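Local coordinates for protein dihydroneopterin triphosphate diphosphatase (Escherichia coli O157:H7, PDB 5U7F) that probably hydrolyses dihydroneopterin triphosphate to dihydroneopterin monophosphate and pyrophosphate for folate synthesis, as a metal-dependent Nudix enzyme, at residues A[9-20]-A[98-109]. Numbering follows the deposited sequence.
Sequences PVSILVVIYAQD and NTESWFCLALPH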
loop_
_atom_site.group_PDB
_atom_site.type_symbol
_atom_site.label_atom_id
_atom_site.label_comp_id
_atom_site.label_asym_id
_atom_site.label_seq_id
_atom_site.Cartn_x
_atom_site.Cartn_y
_atom_site.Cartn_z
ATOM N N PRO A 9 9.279 11.403 -3.486
ATOM C CA PRO A 9 8.218 11.760 -2.530
ATOM C C PRO A 9 6.813 11.861 -3.166
ATOM O O PRO A 9 6.004 12.690 -2.772
ATOM C CB PRO A 9 8.675 13.105 -2.016
ATOM C CG PRO A 9 9.397 13.703 -3.170
ATOM C CD PRO A 9 10.071 12.587 -3.876
ATOM N N VAL A 10 6.581 11.016 -4.163
ATOM C CA VAL A 10 5.286 10.831 -4.798
ATOM C C VAL A 10 5.067 9.325 -4.807
ATOM O O VAL A 10 5.886 8.572 -5.334
ATOM C CB VAL A 10 5.246 11.414 -6.227
ATOM C CG1 VAL A 10 3.926 11.066 -6.935
ATOM C CG2 VAL A 10 5.431 12.913 -6.203
ATOM N N SER A 11 4.001 8.880 -4.171
ATOM C CA SER A 11 3.800 7.448 -3.960
ATOM C C SER A 11 2.337 7.039 -4.173
ATOM O O SER A 11 1.447 7.883 -4.364
ATOM C CB SER A 11 4.261 7.075 -2.555
ATOM O OG SER A 11 3.340 7.547 -1.582
ATOM N N ILE A 12 2.131 5.736 -4.172
ATOM C CA ILE A 12 0.821 5.133 -4.258
ATOM C C ILE A 12 0.626 4.195 -3.085
ATOM O O ILE A 12 1.588 3.720 -2.465
ATOM C CB ILE A 12 0.596 4.403 -5.611
ATOM C CG1 ILE A 12 1.654 3.344 -5.899
ATOM C CG2 ILE A 12 0.573 5.414 -6.755
ATOM C CD1 ILE A 12 1.412 2.019 -5.248
ATOM N N LEU A 13 -0.638 4.006 -2.734
ATOM C CA LEU A 13 -1.060 3.067 -1.703
ATOM C C LEU A 13 -2.123 2.189 -2.337
ATOM O O LEU A 13 -3.033 2.716 -2.961
ATOM C CB LEU A 13 -1.624 3.806 -0.486
ATOM C CG LEU A 13 -2.463 2.999 0.512
ATOM C CD1 LEU A 13 -1.523 2.275 1.388
ATOM C CD2 LEU A 13 -3.359 3.909 1.324
ATOM N N VAL A 14 -1.993 0.866 -2.242
ATOM C CA VAL A 14 -3.030 -0.032 -2.752
ATOM C C VAL A 14 -3.582 -0.858 -1.605
ATOM O O VAL A 14 -2.893 -1.701 -1.002
ATOM C CB VAL A 14 -2.515 -0.967 -3.869
ATOM C CG1 VAL A 14 -3.662 -1.865 -4.356
ATOM C CG2 VAL A 14 -1.929 -0.177 -5.013
ATOM N N VAL A 15 -4.824 -0.579 -1.246
ATOM C CA VAL A 15 -5.465 -1.358 -0.208
ATOM C C VAL A 15 -6.027 -2.610 -0.840
ATOM O O VAL A 15 -6.972 -2.567 -1.651
ATOM C CB VAL A 15 -6.558 -0.550 0.530
ATOM C CG1 VAL A 15 -7.143 -1.364 1.623
ATOM C CG2 VAL A 15 -5.964 0.720 1.134
ATOM N N ILE A 16 -5.402 -3.721 -0.478
ATOM C CA ILE A 16 -5.817 -5.051 -0.899
ATOM C C ILE A 16 -6.721 -5.708 0.141
ATOM O O ILE A 16 -6.433 -5.748 1.334
ATOM C CB ILE A 16 -4.593 -5.956 -1.182
ATOM C CG1 ILE A 16 -3.781 -5.365 -2.326
ATOM C CG2 ILE A 16 -5.031 -7.393 -1.533
ATOM C CD1 ILE A 16 -2.558 -6.128 -2.736
ATOM N N TYR A 17 -7.847 -6.242 -0.325
ATOM C CA TYR A 17 -8.787 -6.877 0.577
ATOM C C TYR A 17 -9.574 -7.948 -0.152
ATOM O O TYR A 17 -9.640 -7.968 -1.364
ATOM C CB TYR A 17 -9.728 -5.867 1.210
ATOM C CG TYR A 17 -10.738 -5.246 0.252
ATOM C CD1 TYR A 17 -10.369 -4.247 -0.633
ATOM C CD2 TYR A 17 -12.061 -5.679 0.237
ATOM C CE1 TYR A 17 -11.287 -3.683 -1.508
ATOM C CE2 TYR A 17 -12.979 -5.132 -0.616
ATOM C CZ TYR A 17 -12.597 -4.138 -1.497
ATOM O OH TYR A 17 -13.517 -3.569 -2.348
ATOM N N ALA A 18 -10.099 -8.893 0.622
ATOM C CA ALA A 18 -10.884 -9.965 0.052
ATOM C C ALA A 18 -12.337 -9.560 0.055
ATOM O O ALA A 18 -12.871 -9.181 1.093
ATOM C CB ALA A 18 -10.702 -11.250 0.835
ATOM N N GLN A 19 -12.978 -9.705 -1.093
ATOM C CA GLN A 19 -14.403 -9.372 -1.231
ATOM C C GLN A 19 -15.336 -10.213 -0.340
ATOM O O GLN A 19 -16.266 -9.692 0.252
ATOM C CB GLN A 19 -14.832 -9.530 -2.675
ATOM C CG GLN A 19 -16.299 -9.115 -2.942
ATOM C CD GLN A 19 -16.609 -7.667 -2.544
ATOM O OE1 GLN A 19 -15.755 -6.789 -2.635
ATOM N NE2 GLN A 19 -17.840 -7.417 -2.115
ATOM N N ASP A 20 -15.104 -11.511 -0.232
ATOM C CA ASP A 20 -16.034 -12.321 0.553
ATOM C C ASP A 20 -15.921 -12.070 2.079
ATOM O O ASP A 20 -16.939 -11.879 2.734
ATOM C CB ASP A 20 -15.851 -13.801 0.206
ATOM C CG ASP A 20 -14.499 -14.356 0.627
ATOM O OD1 ASP A 20 -13.640 -13.579 1.112
ATOM O OD2 ASP A 20 -14.301 -15.581 0.453
ATOM N N ASN A 98 5.480 13.676 1.862
ATOM C CA ASN A 98 5.197 12.674 0.840
ATOM C C ASN A 98 3.756 12.803 0.414
ATOM O O ASN A 98 2.883 13.000 1.245
ATOM C CB ASN A 98 5.454 11.250 1.324
ATOM C CG ASN A 98 5.185 10.221 0.212
ATOM O OD1 ASN A 98 6.066 9.872 -0.567
ATOM N ND2 ASN A 98 3.939 9.801 0.097
ATOM N N THR A 99 3.533 12.757 -0.888
ATOM C CA THR A 99 2.191 12.832 -1.440
ATOM C C THR A 99 1.791 11.431 -1.949
ATOM O O THR A 99 2.492 10.829 -2.759
ATOM C CB THR A 99 2.106 13.848 -2.583
ATOM O OG1 THR A 99 2.506 15.148 -2.103
ATOM C CG2 THR A 99 0.695 13.926 -3.079
ATOM N N GLU A 100 0.641 10.956 -1.505
ATOM C CA GLU A 100 0.231 9.572 -1.694
ATOM C C GLU A 100 -1.142 9.486 -2.347
ATOM O O GLU A 100 -2.089 10.066 -1.817
ATOM C CB GLU A 100 0.166 8.872 -0.347
ATOM C CG GLU A 100 -0.295 7.425 -0.351
ATOM C CD GLU A 100 -0.389 6.870 1.083
ATOM O OE1 GLU A 100 -1.363 7.193 1.814
ATOM O OE2 GLU A 100 0.531 6.122 1.490
ATOM N N SER A 101 -1.240 8.742 -3.441
ATOM C CA SER A 101 -2.537 8.489 -4.105
ATOM C C SER A 101 -3.063 7.089 -3.822
ATOM O O SER A 101 -2.297 6.115 -3.846
ATOM C CB SER A 101 -2.403 8.727 -5.620
ATOM O OG SER A 101 -2.082 10.084 -5.833
ATOM N N TRP A 102 -4.376 6.981 -3.591
ATOM C CA TRP A 102 -4.954 5.741 -3.060
ATOM C C TRP A 102 -5.620 4.930 -4.159
ATOM O O TRP A 102 -6.316 5.480 -5.014
ATOM C CB TRP A 102 -6.005 6.020 -1.960
ATOM C CG TRP A 102 -5.495 6.620 -0.710
ATOM C CD1 TRP A 102 -4.180 6.839 -0.370
ATOM C CD2 TRP A 102 -6.273 7.123 0.372
ATOM N NE1 TRP A 102 -4.107 7.426 0.855
ATOM C CE2 TRP A 102 -5.376 7.610 1.337
ATOM C CE3 TRP A 102 -7.647 7.218 0.620
ATOM C CZ2 TRP A 102 -5.797 8.160 2.536
ATOM C CZ3 TRP A 102 -8.064 7.759 1.815
ATOM C CH2 TRP A 102 -7.138 8.243 2.755
ATOM N N PHE A 103 -5.433 3.620 -4.081
ATOM C CA PHE A 103 -6.109 2.641 -4.944
ATOM C C PHE A 103 -6.671 1.497 -4.072
ATOM O O PHE A 103 -6.229 1.255 -2.935
ATOM C CB PHE A 103 -5.150 2.077 -5.992
ATOM C CG PHE A 103 -4.612 3.098 -6.946
ATOM C CD1 PHE A 103 -3.558 3.930 -6.579
ATOM C CD2 PHE A 103 -5.162 3.239 -8.205
ATOM C CE1 PHE A 103 -3.075 4.879 -7.468
ATOM C CE2 PHE A 103 -4.681 4.196 -9.100
ATOM C CZ PHE A 103 -3.650 5.003 -8.741
ATOM N N CYS A 104 -7.646 0.775 -4.618
ATOM C CA CYS A 104 -8.308 -0.317 -3.905
ATOM C C CYS A 104 -8.217 -1.534 -4.822
ATOM O O CYS A 104 -8.307 -1.401 -6.037
ATOM C CB CYS A 104 -9.767 0.064 -3.563
ATOM S SG CYS A 104 -9.981 1.841 -3.109
ATOM N N LEU A 105 -7.941 -2.704 -4.263
ATOM C CA LEU A 105 -7.916 -3.930 -5.052
ATOM C C LEU A 105 -8.638 -5.035 -4.294
ATOM O O LEU A 105 -8.217 -5.477 -3.231
ATOM C CB LEU A 105 -6.486 -4.352 -5.399
ATOM C CG LEU A 105 -6.353 -5.711 -6.100
ATOM C CD1 LEU A 105 -7.061 -5.678 -7.451
ATOM C CD2 LEU A 105 -4.909 -6.113 -6.258
ATOM N N ALA A 106 -9.749 -5.468 -4.880
ATOM C CA ALA A 106 -10.610 -6.471 -4.293
ATOM C C ALA A 106 -10.238 -7.810 -4.905
ATOM O O ALA A 106 -10.295 -7.951 -6.113
ATOM C CB ALA A 106 -12.063 -6.134 -4.560
ATOM N N LEU A 107 -9.789 -8.755 -4.081
ATOM C CA LEU A 107 -9.614 -10.124 -4.530
ATOM C C LEU A 107 -10.891 -10.882 -4.210
ATOM O O LEU A 107 -11.626 -10.512 -3.289
ATOM C CB LEU A 107 -8.420 -10.786 -3.856
ATOM C CG LEU A 107 -7.102 -10.018 -3.971
ATOM C CD1 LEU A 107 -6.012 -10.761 -3.216
ATOM C CD2 LEU A 107 -6.695 -9.786 -5.426
ATOM N N PRO A 108 -11.176 -11.947 -4.965
ATOM C CA PRO A 108 -12.433 -12.629 -4.657
ATOM C C PRO A 108 -12.415 -13.367 -3.328
ATOM O O PRO A 108 -13.453 -13.443 -2.665
ATOM C CB PRO A 108 -12.606 -13.611 -5.831
ATOM C CG PRO A 108 -11.275 -13.725 -6.465
ATOM C CD PRO A 108 -10.574 -12.424 -6.222
ATOM N N HIS A 109 -11.243 -13.859 -2.937
ATOM C CA HIS A 109 -11.054 -14.606 -1.700
ATOM C C HIS A 109 -9.702 -14.250 -1.083
ATOM O O HIS A 109 -8.795 -13.795 -1.781
ATOM C CB HIS A 109 -11.097 -16.128 -1.942
ATOM C CG HIS A 109 -12.351 -16.619 -2.616
ATOM N ND1 HIS A 109 -13.517 -16.877 -1.929
ATOM C CD2 HIS A 109 -12.611 -16.899 -3.915
ATOM C CE1 HIS A 109 -14.443 -17.298 -2.775
ATOM N NE2 HIS A 109 -13.920 -17.318 -3.988
HETATM O O HOH W 1 5.389 15.128 -3.365
HETATM O O HOH W 2 2.575 5.630 -0.306
HETATM O O HOH W 3 0.592 10.214 -5.385
#
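Leu13 and Trp102 sit abreast on neighbouring parallel strands, 10-18 and 97-107, both pointing toward helix 136-147. From Leu13, CB rests against the carboxylate carbon of Glu100, CD at 3.7 Å. With CG anti to the backbone N (chi1 163°), the branch runs alongside the indole, and chi2 of 81° turns methyl CD2 over its face, 3.8 Å from the centroid of the five-membered ring, a CH-pi contact. A branched aliphatic chain suits this place because one methyl can lie over the ring while CB lines the glutamate. Glu100, extended beyond CG, accepts a hydrogen bond from Trp102 NE1 at OE1 (2.9 Å), the donor lying on the anti side and out of the carboxylate plane; Ser137 OG is also hydrogen-bonded to OE1, while a water donates to OE2 and to Ile12 O. This buried carboxylate is thus gripped at both oxygens and holds the indole edge.

Nearer the start of the strands, Asn98 gives an ND2 hydrogen to Ser11 OG (2.9 Å), nearly within its amide plane. Toward helix 49-61 of the Nudix box, Val14 meets Leu105 by CG1 and Phe103 CB by CG2, and Ile12 CG2 touches Phe103 CE1 at 3.8 Å; beta-branched Val14 and Ile12 suit an extended strand and fill the layer between sheet and helix. Farther along, Ala106 is small enough for its CA to lie over one face of the Tyr17 ring. Beyond the strand ends, His109 ND1 donates to Asp20 OD2 (2.8 Å), met from above the carboxylate plane.

Backbone bonds join the pair in the central mixed sheet of the Nudix fold. From Ile12 and Phe103 onward, one apolar face seats the helix carrying cobalt ligands Glu56 and Glu60; on the other, the bonded carboxylate fixes the indole.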